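Local coordinates for periplasmic binding protein/LacI transcriptional regulator (Mycobacterium smegmatis, PDB 6HYH) that probably binds furanose sugars such as L-arabinofuranose as the solute-binding component of an ABC transporter, and holds beta-D-fucofuranose in this crystal, at residues A[78-83]-A[100-105]; A[236-241]-A[252-257]. One frame throughout, in Å; residues are numbered along the deposited sequence.

Contact 1 of 2, residues A[78-83]-A[100-105]; sequences FSPVVR and VILTDR. With GYE (beta-D-fucofuranose), chain K.
Phe78 and Leu102 lie side by side and point the same way, with Leu102 CD1 coming 3.3 Å from Phe78 CE1 at an oblique angle to the ring. Val100 instead meets this ring at its edge through CG1, while Pro80 CD sits above one face toward the rim; a flat, apolar ring suits a place packed from several directions. The backbone is paired too: Thr103 N donates to Phe78 O at 3.0 Å, and Thr103 OG1 lies between the backbone N and the carbonyl carbon (chi1 64°), from where it adds a weak bond to that same oxygen. Here neighbouring parallel strands of a beta-alpha-beta unit, 75-78 and 100-103, end side by side; the loop after strand 100-103 carries Asp104 and Arg105 into the sugar pocket, backed by the loop after strand 75-78, as is usual for strand ends in periplasmic binding proteins. Ser79 OG bonds to Asp104 OD1, modelled so short that its exact length is doubtful. The other carboxylate oxygen, Asp104 OD2, accepts from sugar O5 at 2.9 Å and also pairs with Arg31. Arg105, extended from CG to NE, runs past Pro80 and spreads its guanidinium between protein and ligand. Its NE reaches sugar O5 almost straight (175°), and NH2 reaches sugar O4 at 3.0 Å. NH1 donates to Val81 O at 2.8 Å, that oxygen lying slightly out of the guanidinium plane.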
loop_
_atom_site.group_PDB
_atom_site.type_symbol
_atom_site.label_atom_id
_atom_site.label_comp_id
_atom_site.label_asym_id
_atom_site.label_seq_id
_atom_site.Cartn_x
_atom_site.Cartn_y
_atom_site.Cartn_z
ATOM N N PHE A 78 -2.227 13.312 11.682
ATOM C CA PHE A 78 -3.631 13.052 11.976
ATOM C C PHE A 78 -3.893 11.558 11.900
ATOM O O PHE A 78 -3.013 10.769 11.531
ATOM C CB PHE A 78 -4.567 13.817 11.034
ATOM C CG PHE A 78 -4.531 13.333 9.600
ATOM C CD1 PHE A 78 -3.340 13.219 8.921
ATOM C CD2 PHE A 78 -5.713 13.045 8.910
ATOM C CE1 PHE A 78 -3.312 12.790 7.584
ATOM C CE2 PHE A 78 -5.690 12.620 7.575
ATOM C CZ PHE A 78 -4.482 12.492 6.917
ATOM N N SER A 79 -5.137 11.188 12.193
ATOM C CA SER A 79 -5.585 9.802 12.115
ATOM C C SER A 79 -6.900 9.800 11.352
ATOM O O SER A 79 -7.945 10.173 11.923
ATOM C CB SER A 79 -5.737 9.239 13.523
ATOM O OG SER A 79 -6.788 8.308 13.613
ATOM N N PRO A 80 -6.905 9.340 10.073
ATOM C CA PRO A 80 -8.072 9.582 9.206
ATOM C C PRO A 80 -9.308 8.775 9.569
ATOM O O PRO A 80 -9.313 7.541 9.409
ATOM C CB PRO A 80 -7.551 9.197 7.822
ATOM C CG PRO A 80 -6.475 8.235 8.093
ATOM C CD PRO A 80 -5.785 8.762 9.310
ATOM N N VAL A 81 -10.362 9.477 10.023
ATOM C CA VAL A 81 -11.655 8.875 10.366
ATOM C C VAL A 81 -11.962 7.724 9.429
ATOM O O VAL A 81 -12.335 6.629 9.860
ATOM C CB VAL A 81 -12.815 9.886 10.277
ATOM C CG1 VAL A 81 -13.966 9.437 11.102
ATOM C CG2 VAL A 81 -12.359 11.246 10.674
ATOM N N VAL A 82 -11.785 7.970 8.134
ATOM C CA VAL A 82 -12.088 7.014 7.082
ATOM C C VAL A 82 -10.997 7.120 6.032
ATOM O O VAL A 82 -10.208 8.066 6.007
ATOM C CB VAL A 82 -13.459 7.310 6.420
ATOM C CG1 VAL A 82 -14.514 7.621 7.455
ATOM C CG2 VAL A 82 -13.315 8.503 5.460
ATOM N N ARG A 83 -10.954 6.139 5.150
ATOM C CA ARG A 83 -9.818 6.115 4.251
ATOM C C ARG A 83 -9.938 7.204 3.192
ATOM O O ARG A 83 -8.921 7.745 2.745
ATOM C CB ARG A 83 -9.696 4.745 3.608
ATOM C CG ARG A 83 -9.242 3.642 4.514
ATOM C CD ARG A 83 -9.227 2.407 3.644
ATOM N NE ARG A 83 -8.824 1.189 4.328
ATOM C CZ ARG A 83 -9.178 -0.019 3.903
ATOM N NH1 ARG A 83 -9.938 -0.112 2.815
ATOM N NH2 ARG A 83 -8.795 -1.120 4.553
ATOM N N VAL A 100 3.829 15.493 6.561
ATOM C CA VAL A 100 2.698 14.839 7.231
ATOM C C VAL A 100 3.112 13.457 7.715
ATOM O O VAL A 100 3.833 12.729 7.021
ATOM C CB VAL A 100 1.448 14.704 6.339
ATOM C CG1 VAL A 100 0.366 13.929 7.098
ATOM C CG2 VAL A 100 0.932 16.079 5.918
ATOM N N ILE A 101 2.618 13.096 8.894
ATOM C CA ILE A 101 2.797 11.783 9.490
ATOM C C ILE A 101 1.407 11.227 9.744
ATOM O O ILE A 101 0.570 11.896 10.368
ATOM C CB ILE A 101 3.610 11.845 10.802
ATOM C CG1 ILE A 101 4.924 12.623 10.614
ATOM C CG2 ILE A 101 3.829 10.449 11.415
ATOM C CD1 ILE A 101 5.928 12.464 11.823
ATOM N N LEU A 102 1.143 10.035 9.218
ATOM C CA LEU A 102 -0.103 9.343 9.492
ATOM C C LEU A 102 0.034 8.520 10.766
ATOM O O LEU A 102 1.094 7.949 11.048
ATOM C CB LEU A 102 -0.494 8.431 8.337
ATOM C CG LEU A 102 -1.710 8.854 7.527
ATOM C CD1 LEU A 102 -1.446 10.171 6.828
ATOM C CD2 LEU A 102 -1.996 7.770 6.520
ATOM N N THR A 103 -1.059 8.454 11.530
ATOM C CA THR A 103 -1.106 7.665 12.752
ATOM C C THR A 103 -2.383 6.820 12.760
ATOM O O THR A 103 -3.453 7.293 12.335
ATOM C CB THR A 103 -1.035 8.566 13.999
ATOM O OG1 THR A 103 -2.191 9.412 14.041
ATOM C CG2 THR A 103 0.186 9.427 13.964
ATOM N N ASP A 104 -2.216 5.538 13.147
ATOM C CA ASP A 104 -3.192 4.477 13.449
ATOM C C ASP A 104 -4.030 4.091 12.228
ATOM O O ASP A 104 -4.024 2.916 11.854
ATOM C CB ASP A 104 -4.066 4.753 14.702
ATOM C CG ASP A 104 -5.358 5.480 14.417
ATOM O OD1 ASP A 104 -5.397 6.278 13.462
ATOM O OD2 ASP A 104 -6.362 5.206 15.128
ATOM N N ARG A 105 -4.710 5.031 11.563
ATOM C CA ARG A 105 -5.626 4.700 10.471
ATOM C C ARG A 105 -5.034 5.110 9.120
ATOM O O ARG A 105 -4.375 6.147 9.008
ATOM C CB ARG A 105 -6.989 5.384 10.666
ATOM C CG ARG A 105 -7.779 4.834 11.830
ATOM C CD ARG A 105 -9.222 5.300 11.821
ATOM N NE ARG A 105 -9.891 4.930 13.076
ATOM C CZ ARG A 105 -11.138 5.264 13.401
ATOM N NH1 ARG A 105 -11.882 5.976 12.571
ATOM N NH2 ARG A 105 -11.657 4.884 14.562
HETATM O O3 GYE K . -9.828 0.050 17.660
HETATM C C2 GYE K . -11.267 1.957 18.300
HETATM C C1 GYE K . -11.187 3.443 17.948
HETATM O O5 GYE K . -8.447 3.254 14.879
HETATM C C6 GYE K . -7.569 1.155 15.822
HETATM O O4 GYE K . -10.317 3.505 16.811
HETATM C C5 GYE K . -8.308 2.458 16.065
HETATM C C4 GYE K . -9.718 2.225 16.560
HETATM C C3 GYE K . -9.887 1.459 17.866
HETATM O O1 GYE K . -12.418 4.032 17.636
HETATM O O2 GYE K . -11.449 1.687 19.683
#

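Contact 2 of 2, residues A[236-241]-A[252-257]; sequences IVAVDA and GKFNYI. With GYE (beta-D-fucofuranose), chain K.
With Ile236 CG1 beside the backbone N (chi1 -60°), the CG2 methyl falls anti to N, and Phe254 swings its ring clear of its own carbonyl carbon, with CG beside the backbone N (chi1 -81°); together these turns set the methyl over the middle of the ring. CG2 stands 3.8 Å from the Phe254 centroid and only 2° off the normal, a CH-pi contact, while Ala238 CB reaches Phe254 CE2 obliquely at 3.8 Å. Ala238 is small enough to fit beside the ring, whose other neighbours include Ala248 and Leu249 of helix 243-250. Across the sheet, Val237 CG1 comes to the edge of the Tyr256 ring, and that ring stacks with Trp133 of helix 123-137. Strands 235-238 and 256-259, bridged in parallel and linked through helix 243-250, form a beta-alpha-beta unit, with Ala238 N bonded to Tyr256 O at 3.0 Å. Where strand 256-259 begins, Ile236 O takes bonds from both Asn255 N and Tyr256 N. Asn255 suits this corner because its side chain can both accept and donate: OD1 receives Ile236 N at 2.9 Å, in plane and on a lone pair, while ND2 bonds to Gly231 O. Beyond strand 235-238, Asp240 OD1 accepts from sugar O3 at 2.8 Å and OD2 from sugar O2 at 2.7 Å. Such a two-pronged carboxylate grip is consistent with a preference for adjacent hydroxyls suitably placed on the furanose ring.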
loop_
_atom_site.group_PDB
_atom_site.type_symbol
_atom_site.label_atom_id
_atom_site.label_comp_id
_atom_site.label_asym_id
_atom_site.label_seq_id
_atom_site.Cartn_x
_atom_site.Cartn_y
_atom_site.Cartn_z
ATOM N N ILE A 236 -17.630 -13.665 23.995
ATOM C CA ILE A 236 -17.256 -12.413 23.362
ATOM C C ILE A 236 -15.759 -12.425 23.070
ATOM O O ILE A 236 -14.937 -12.808 23.928
ATOM C CB ILE A 236 -17.637 -11.195 24.222
ATOM C CG1 ILE A 236 -19.146 -11.160 24.470
ATOM C CG2 ILE A 236 -17.169 -9.899 23.559
ATOM C CD1 ILE A 236 -19.582 -10.257 25.669
ATOM N N VAL A 237 -15.413 -11.997 21.855
ATOM C CA VAL A 237 -14.041 -11.803 21.415
ATOM C C VAL A 237 -13.966 -10.378 20.914
ATOM O O VAL A 237 -14.879 -9.931 20.216
ATOM C CB VAL A 237 -13.658 -12.757 20.275
ATOM C CG1 VAL A 237 -12.125 -12.889 20.200
ATOM C CG2 VAL A 237 -14.357 -14.087 20.445
ATOM N N ALA A 238 -12.934 -9.642 21.304
ATOM C CA ALA A 238 -12.896 -8.246 20.881
ATOM C C ALA A 238 -11.467 -7.806 20.620
ATOM O O ALA A 238 -10.495 -8.518 20.939
ATOM C CB ALA A 238 -13.554 -7.328 21.906
ATOM N N VAL A 239 -11.353 -6.618 20.008
ATOM C CA VAL A 239 -10.057 -6.012 19.718
ATOM C C VAL A 239 -9.906 -4.715 20.509
ATOM O O VAL A 239 -10.882 -3.972 20.685
ATOM C CB VAL A 239 -9.888 -5.756 18.218
ATOM C CG1 VAL A 239 -8.525 -5.176 17.957
ATOM C CG2 VAL A 239 -10.088 -7.065 17.455
ATOM N N ASP A 240 -8.686 -4.460 21.003
ATOM C CA ASP A 240 -8.224 -3.255 21.712
ATOM C C ASP A 240 -7.462 -3.596 23.002
ATOM O O ASP A 240 -6.272 -3.273 23.147
ATOM C CB ASP A 240 -9.350 -2.272 22.044
ATOM C CG ASP A 240 -9.625 -1.302 20.897
ATOM O OD1 ASP A 240 -8.906 -1.396 19.866
ATOM O OD2 ASP A 240 -10.546 -0.454 21.027
ATOM N N ALA A 241 -8.110 -4.268 23.941
ATOM C CA ALA A 241 -7.491 -4.476 25.241
ATOM C C ALA A 241 -7.400 -3.147 25.966
ATOM O O ALA A 241 -6.352 -2.775 26.495
ATOM C CB ALA A 241 -6.112 -5.119 25.100
ATOM N N GLY A 252 -14.341 -12.638 33.611
ATOM C CA GLY A 252 -14.971 -13.741 32.927
ATOM C C GLY A 252 -16.085 -13.357 31.989
ATOM O O GLY A 252 -16.758 -14.256 31.463
ATOM N N LYS A 253 -16.345 -12.060 31.791
ATOM C CA LYS A 253 -17.473 -11.640 30.957
ATOM C C LYS A 253 -17.099 -11.461 29.491
ATOM O O LYS A 253 -17.971 -11.561 28.616
ATOM C CB LYS A 253 -18.080 -10.361 31.540
ATOM C CG LYS A 253 -18.408 -10.586 33.001
ATOM C CD LYS A 253 -19.571 -9.765 33.510
ATOM C CE LYS A 253 -19.095 -8.553 34.327
ATOM N NZ LYS A 253 -20.273 -7.918 35.032
ATOM N N PHE A 254 -15.823 -11.281 29.201
ATOM C CA PHE A 254 -15.285 -11.535 27.875
ATOM C C PHE A 254 -14.550 -12.881 27.866
ATOM O O PHE A 254 -14.224 -13.464 28.912
ATOM C CB PHE A 254 -14.306 -10.425 27.456
ATOM C CG PHE A 254 -14.953 -9.159 26.912
ATOM C CD1 PHE A 254 -16.201 -8.758 27.311
ATOM C CD2 PHE A 254 -14.273 -8.364 26.006
ATOM C CE1 PHE A 254 -16.771 -7.587 26.813
ATOM C CE2 PHE A 254 -14.835 -7.215 25.506
ATOM C CZ PHE A 254 -16.082 -6.819 25.918
ATOM N N ASN A 255 -14.241 -13.353 26.659
ATOM C CA ASN A 255 -13.513 -14.602 26.471
ATOM C C ASN A 255 -12.144 -14.412 25.852
ATOM O O ASN A 255 -11.197 -15.075 26.278
ATOM C CB ASN A 255 -14.318 -15.550 25.610
ATOM C CG ASN A 255 -15.574 -15.980 26.280
ATOM O OD1 ASN A 255 -16.621 -15.399 26.056
ATOM N ND2 ASN A 255 -15.488 -17.016 27.112
ATOM N N TYR A 256 -11.984 -13.498 24.890
ATOM C CA TYR A 256 -10.659 -13.311 24.279
ATOM C C TYR A 256 -10.539 -11.858 23.849
ATOM O O TYR A 256 -11.497 -11.291 23.289
ATOM C CB TYR A 256 -10.454 -14.232 23.054
ATOM C CG TYR A 256 -9.012 -14.462 22.589
ATOM C CD1 TYR A 256 -8.071 -15.091 23.416
ATOM C CD2 TYR A 256 -8.607 -14.106 21.291
ATOM C CE1 TYR A 256 -6.745 -15.320 22.970
ATOM C CE2 TYR A 256 -7.289 -14.325 20.835
ATOM C CZ TYR A 256 -6.359 -14.935 21.674
ATOM O OH TYR A 256 -5.043 -15.141 21.221
ATOM N N ILE A 257 -9.369 -11.260 24.088
ATOM C CA ILE A 257 -9.114 -9.894 23.645
ATOM C C ILE A 257 -7.762 -9.847 22.943
ATOM O O ILE A 257 -6.778 -10.445 23.411
ATOM C CB ILE A 257 -9.147 -8.871 24.808
ATOM C CG1 ILE A 257 -10.558 -8.735 25.394
ATOM C CG2 ILE A 257 -8.652 -7.493 24.348
ATOM C CD1 ILE A 257 -10.696 -7.600 26.499
HETATM O O3 GYE K . -9.828 0.050 17.660
HETATM C C2 GYE K . -11.267 1.957 18.300
HETATM C C1 GYE K . -11.187 3.443 17.948
HETATM O O5 GYE K . -8.447 3.254 14.879
HETATM C C6 GYE K . -7.569 1.155 15.822
HETATM O O4 GYE K . -10.317 3.505 16.811
HETATM C C5 GYE K . -8.308 2.458 16.065
HETATM C C4 GYE K . -9.718 2.225 16.560
HETATM C C3 GYE K . -9.887 1.459 17.866
HETATM O O1 GYE K . -12.418 4.032 17.636
HETATM O O2 GYE K . -11.449 1.687 19.683
#

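How the contacts relate
From the N terminus, the chain first meets contact 1, where 100-105 returns to 78-83 after sixteen intervening residues that hold helix 87-96. Much later, contact 2 brings 252-257 back to 236-241 across ten residues that include helix 243-250. The two closures follow in series, neither enclosing nor crossing the other. Contact 1 joins neighbouring strands of the sheet that contains strand 18-23, and contact 2 joins neighbours in the other sheet, so each joins two adjacent strands within one lobe. Their centres are 26 Å apart and their nearest atoms about 8 Å, yet both reach beta-D-fucofuranose, which bridges the two lobes between them.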